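Local atomic coordinates of putative drug/sodium antiporter (Escherichia coli, PDB entry 4Z3N), a protein that probably works as a MATE-family membrane antiporter that transports xenobiotics, and is linked to transport of the genotoxin colibactin. Residues I90-M102 / L313-N325. Residues are numbered along the deposited sequence; the frame is centred on the assembly and turned at random.
Sequences IGMGSLLSRAIGM and LLTVVGQNWGHGN
G101, G318 and G322 bring two helices together backbone to backbone; the axes of segments 90-101 and 313-322 approach to 6.6 Å and cross at -38°. With no side chain on G101, its CA reaches Q319 O at 3.3 Å, and further CA-H...O contacts, among them R98 CA to G318 O and Q319 CA to S97 O, follow the same seam. S97 is the knob of the interface, seated among L314, T315, G318 and Q319; with chi1 at 83°, its OG stands between the backbone N and the carbonyl carbon and lies over G318 CA. At the I90 end the spacing widens enough for L314, whose CD2 packs on the backbone of G93, 3.6 Å from its C, while CD1 meets I90 CG2. At the flanks, R98 CD lies 3.6 Å from W321 CD1, the two side chains running alongside each other, and Q319 NE2 passes I100 CG2 at 3.7 Å. Outside partners position the polar ends: E255 forms a salt bridge with R98 NH2, and the carbonyl of G177 takes a hydrogen bond from Q319 NE2. Close glycine-mediated helix packing of this kind, familiar from membrane proteins, here joins helices 75-101 and 286-322, one from each MatE region of the transporter.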
loop_
_atom_site.group_PDB
_atom_site.type_symbol
_atom_site.label_atom_id
_atom_site.label_comp_id
_atom_site.label_asym_id
_atom_site.label_seq_id
_atom_site.Cartn_x
_atom_site.Cartn_y
_atom_site.Cartn_z
ATOM N N ILE A 90 -6.843 3.233 -6.998
ATOM C CA ILE A 90 -6.762 4.670 -6.746
ATOM C C ILE A 90 -7.219 5.412 -8.011
ATOM O O ILE A 90 -7.932 6.408 -7.939
ATOM C CB ILE A 90 -5.307 5.104 -6.319
ATOM C CG1 ILE A 90 -4.943 4.531 -4.950
ATOM C CG2 ILE A 90 -5.163 6.622 -6.214
ATOM C CD1 ILE A 90 -5.815 5.059 -3.802
ATOM N N GLY A 91 -6.836 4.902 -9.172
ATOM C CA GLY A 91 -7.354 5.418 -10.418
ATOM C C GLY A 91 -8.875 5.369 -10.393
ATOM O O GLY A 91 -9.567 6.339 -10.738
ATOM N N MET A 92 -9.409 4.229 -9.985
ATOM C CA MET A 92 -10.845 4.110 -9.843
ATOM C C MET A 92 -11.362 5.092 -8.779
ATOM O O MET A 92 -12.224 5.920 -9.069
ATOM C CB MET A 92 -11.227 2.674 -9.495
ATOM C CG MET A 92 -12.722 2.361 -9.658
ATOM S SD MET A 92 -13.350 2.422 -11.356
ATOM C CE MET A 92 -14.992 1.767 -11.129
ATOM N N GLY A 93 -10.826 5.004 -7.562
ATOM C CA GLY A 93 -11.235 5.868 -6.474
ATOM C C GLY A 93 -11.117 7.350 -6.814
ATOM O O GLY A 93 -11.952 8.171 -6.440
ATOM N N SER A 94 -10.072 7.705 -7.542
ATOM C CA SER A 94 -9.800 9.108 -7.793
ATOM C C SER A 94 -10.843 9.665 -8.775
ATOM O O SER A 94 -11.421 10.732 -8.571
ATOM C CB SER A 94 -8.374 9.267 -8.324
ATOM O OG SER A 94 -8.070 10.615 -8.608
ATOM N N LEU A 95 -11.098 8.896 -9.822
ATOM C CA LEU A 95 -11.932 9.324 -10.926
ATOM C C LEU A 95 -13.432 9.301 -10.581
ATOM O O LEU A 95 -14.187 10.192 -10.965
ATOM C CB LEU A 95 -11.649 8.426 -12.118
ATOM C CG LEU A 95 -11.434 9.122 -13.440
ATOM C CD1 LEU A 95 -10.754 10.418 -13.150
ATOM C CD2 LEU A 95 -10.583 8.262 -14.350
ATOM N N LEU A 96 -13.844 8.268 -9.855
ATOM C CA LEU A 96 -15.230 8.090 -9.476
ATOM C C LEU A 96 -15.658 9.159 -8.473
ATOM O O LEU A 96 -16.721 9.783 -8.610
ATOM C CB LEU A 96 -15.438 6.679 -8.901
ATOM C CG LEU A 96 -16.826 6.381 -8.316
ATOM C CD1 LEU A 96 -17.895 6.455 -9.393
ATOM C CD2 LEU A 96 -16.870 5.042 -7.598
ATOM N N SER A 97 -14.812 9.375 -7.474
ATOM C CA SER A 97 -15.092 10.347 -6.428
ATOM C C SER A 97 -15.196 11.794 -6.964
ATOM O O SER A 97 -15.971 12.586 -6.422
ATOM C CB SER A 97 -14.021 10.265 -5.328
ATOM O OG SER A 97 -12.887 11.016 -5.710
ATOM N N ARG A 98 -14.419 12.137 -7.998
ATOM C CA ARG A 98 -14.551 13.463 -8.634
ATOM C C ARG A 98 -15.832 13.544 -9.477
ATOM O O ARG A 98 -16.522 14.566 -9.460
ATOM C CB ARG A 98 -13.332 13.830 -9.507
ATOM C CG ARG A 98 -12.006 13.537 -8.848
ATOM C CD ARG A 98 -10.912 14.548 -9.143
ATOM N NE ARG A 98 -10.163 14.366 -10.393
ATOM C CZ ARG A 98 -9.502 13.281 -10.759
ATOM N NH1 ARG A 98 -9.504 12.199 -10.012
ATOM N NH2 ARG A 98 -8.845 13.280 -11.896
ATOM N N ALA A 99 -16.149 12.471 -10.198
ATOM C CA ALA A 99 -17.417 12.381 -10.932
ATOM C C ALA A 99 -18.628 12.530 -10.005
ATOM O O ALA A 99 -19.569 13.247 -10.317
ATOM C CB ALA A 99 -17.508 11.066 -11.687
ATOM N N ILE A 100 -18.611 11.836 -8.874
ATOM C CA ILE A 100 -19.724 11.939 -7.942
ATOM C C ILE A 100 -19.844 13.359 -7.397
ATOM O O ILE A 100 -20.929 13.911 -7.359
ATOM C CB ILE A 100 -19.588 10.958 -6.766
ATOM C CG1 ILE A 100 -19.631 9.510 -7.268
ATOM C CG2 ILE A 100 -20.667 11.245 -5.726
ATOM C CD1 ILE A 100 -19.430 8.470 -6.173
ATOM N N GLY A 101 -18.725 13.944 -6.984
ATOM C CA GLY A 101 -18.724 15.286 -6.442
ATOM C C GLY A 101 -19.218 16.296 -7.466
ATOM O O GLY A 101 -19.927 17.246 -7.124
ATOM N N MET A 102 -18.819 16.105 -8.721
ATOM C CA MET A 102 -19.307 16.928 -9.823
ATOM C C MET A 102 -20.787 16.660 -10.126
ATOM O O MET A 102 -21.432 17.407 -10.873
ATOM C CB MET A 102 -18.487 16.669 -11.067
ATOM C CG MET A 102 -17.397 17.676 -11.308
ATOM S SD MET A 102 -16.445 17.229 -12.776
ATOM C CE MET A 102 -16.025 15.530 -12.395
ATOM N N LEU A 313 -9.131 9.986 2.750
ATOM C CA LEU A 313 -8.837 11.335 2.316
ATOM C C LEU A 313 -8.991 11.470 0.812
ATOM O O LEU A 313 -9.361 12.540 0.318
ATOM C CB LEU A 313 -7.420 11.743 2.738
ATOM C CG LEU A 313 -7.021 13.150 2.277
ATOM C CD1 LEU A 313 -7.843 14.247 2.993
ATOM C CD2 LEU A 313 -5.550 13.361 2.468
ATOM N N LEU A 314 -8.700 10.392 0.090
ATOM C CA LEU A 314 -8.867 10.368 -1.362
ATOM C C LEU A 314 -10.342 10.654 -1.751
ATOM O O LEU A 314 -10.649 11.521 -2.577
ATOM C CB LEU A 314 -8.403 9.013 -1.932
ATOM C CG LEU A 314 -8.418 8.955 -3.462
ATOM C CD1 LEU A 314 -7.037 9.140 -3.996
ATOM C CD2 LEU A 314 -9.020 7.667 -3.963
ATOM N N THR A 315 -11.246 9.924 -1.118
ATOM C CA THR A 315 -12.669 10.147 -1.286
ATOM C C THR A 315 -13.146 11.556 -0.918
ATOM O O THR A 315 -13.961 12.147 -1.640
ATOM C CB THR A 315 -13.428 9.165 -0.456
ATOM O OG1 THR A 315 -12.792 7.887 -0.593
ATOM C CG2 THR A 315 -14.868 9.102 -0.924
ATOM N N VAL A 316 -12.649 12.077 0.202
ATOM C CA VAL A 316 -13.072 13.385 0.675
ATOM C C VAL A 316 -12.480 14.502 -0.195
ATOM O O VAL A 316 -13.180 15.460 -0.550
ATOM C CB VAL A 316 -12.687 13.601 2.152
ATOM C CG1 VAL A 316 -12.932 15.045 2.550
ATOM C CG2 VAL A 316 -13.470 12.649 3.045
ATOM N N VAL A 317 -11.204 14.369 -0.558
ATOM C CA VAL A 317 -10.584 15.343 -1.443
ATOM C C VAL A 317 -11.195 15.231 -2.827
ATOM O O VAL A 317 -11.584 16.235 -3.419
ATOM C CB VAL A 317 -9.059 15.158 -1.554
ATOM C CG1 VAL A 317 -8.478 16.099 -2.632
ATOM C CG2 VAL A 317 -8.391 15.379 -0.186
ATOM N N GLY A 318 -11.295 14.005 -3.339
ATOM C CA GLY A 318 -11.829 13.793 -4.673
ATOM C C GLY A 318 -13.245 14.339 -4.865
ATOM O O GLY A 318 -13.542 14.988 -5.880
ATOM N N GLN A 319 -14.122 14.067 -3.896
ATOM C CA GLN A 319 -15.523 14.472 -3.961
ATOM C C GLN A 319 -15.739 15.962 -3.711
ATOM O O GLN A 319 -16.526 16.608 -4.405
ATOM C CB GLN A 319 -16.359 13.649 -2.978
ATOM C CG GLN A 319 -16.707 12.252 -3.515
ATOM C CD GLN A 319 -17.905 11.652 -2.832
ATOM O OE1 GLN A 319 -18.554 12.314 -2.033
ATOM N NE2 GLN A 319 -18.215 10.400 -3.143
ATOM N N ASN A 320 -15.039 16.524 -2.737
ATOM C CA ASN A 320 -15.139 17.967 -2.523
ATOM C C ASN A 320 -14.498 18.766 -3.653
ATOM O O ASN A 320 -14.872 19.908 -3.920
ATOM C CB ASN A 320 -14.499 18.354 -1.199
ATOM C CG ASN A 320 -15.369 18.034 -0.032
ATOM O OD1 ASN A 320 -16.114 18.885 0.432
ATOM N ND2 ASN A 320 -15.291 16.803 0.456
ATOM N N TRP A 321 -13.514 18.161 -4.301
ATOM C CA TRP A 321 -12.841 18.792 -5.415
ATOM C C TRP A 321 -13.800 18.897 -6.577
ATOM O O TRP A 321 -13.901 19.954 -7.208
ATOM C CB TRP A 321 -11.603 18.003 -5.814
ATOM C CG TRP A 321 -10.922 18.503 -7.040
ATOM C CD1 TRP A 321 -11.095 18.057 -8.319
ATOM C CD2 TRP A 321 -9.920 19.522 -7.101
ATOM N NE1 TRP A 321 -10.273 18.753 -9.177
ATOM C CE2 TRP A 321 -9.542 19.660 -8.452
ATOM C CE3 TRP A 321 -9.305 20.331 -6.144
ATOM C CZ2 TRP A 321 -8.582 20.574 -8.870
ATOM C CZ3 TRP A 321 -8.356 21.249 -6.562
ATOM C CH2 TRP A 321 -7.999 21.354 -7.913
ATOM N N GLY A 322 -14.501 17.797 -6.852
ATOM C CA GLY A 322 -15.514 17.769 -7.894
ATOM C C GLY A 322 -16.665 18.745 -7.646
ATOM O O GLY A 322 -17.182 19.359 -8.570
ATOM N N HIS A 323 -17.055 18.872 -6.384
ATOM C CA HIS A 323 -18.099 19.779 -5.956
ATOM C C HIS A 323 -17.631 21.237 -5.979
ATOM O O HIS A 323 -18.418 22.139 -5.736
ATOM C CB HIS A 323 -18.564 19.388 -4.552
ATOM C CG HIS A 323 -19.892 19.961 -4.161
ATOM N ND1 HIS A 323 -20.059 21.282 -3.806
ATOM C CD2 HIS A 323 -21.108 19.379 -4.023
ATOM C CE1 HIS A 323 -21.322 21.495 -3.486
ATOM N NE2 HIS A 323 -21.979 20.353 -3.604
ATOM N N GLY A 324 -16.349 21.467 -6.258
ATOM C CA GLY A 324 -15.828 22.817 -6.373
ATOM C C GLY A 324 -15.314 23.462 -5.090
ATOM O O GLY A 324 -14.892 24.606 -5.117
ATOM N N ASN A 325 -15.293 22.736 -3.971
ATOM C CA ASN A 325 -14.872 23.356 -2.724
ATOM C C ASN A 325 -13.412 23.017 -2.412
ATOM O O ASN A 325 -13.127 22.015 -1.755
ATOM C CB ASN A 325 -15.802 22.879 -1.592
ATOM C CG ASN A 325 -15.654 23.679 -0.293
ATOM O OD1 ASN A 325 -14.612 24.301 -0.013
ATOM N ND2 ASN A 325 -16.708 23.632 0.531
#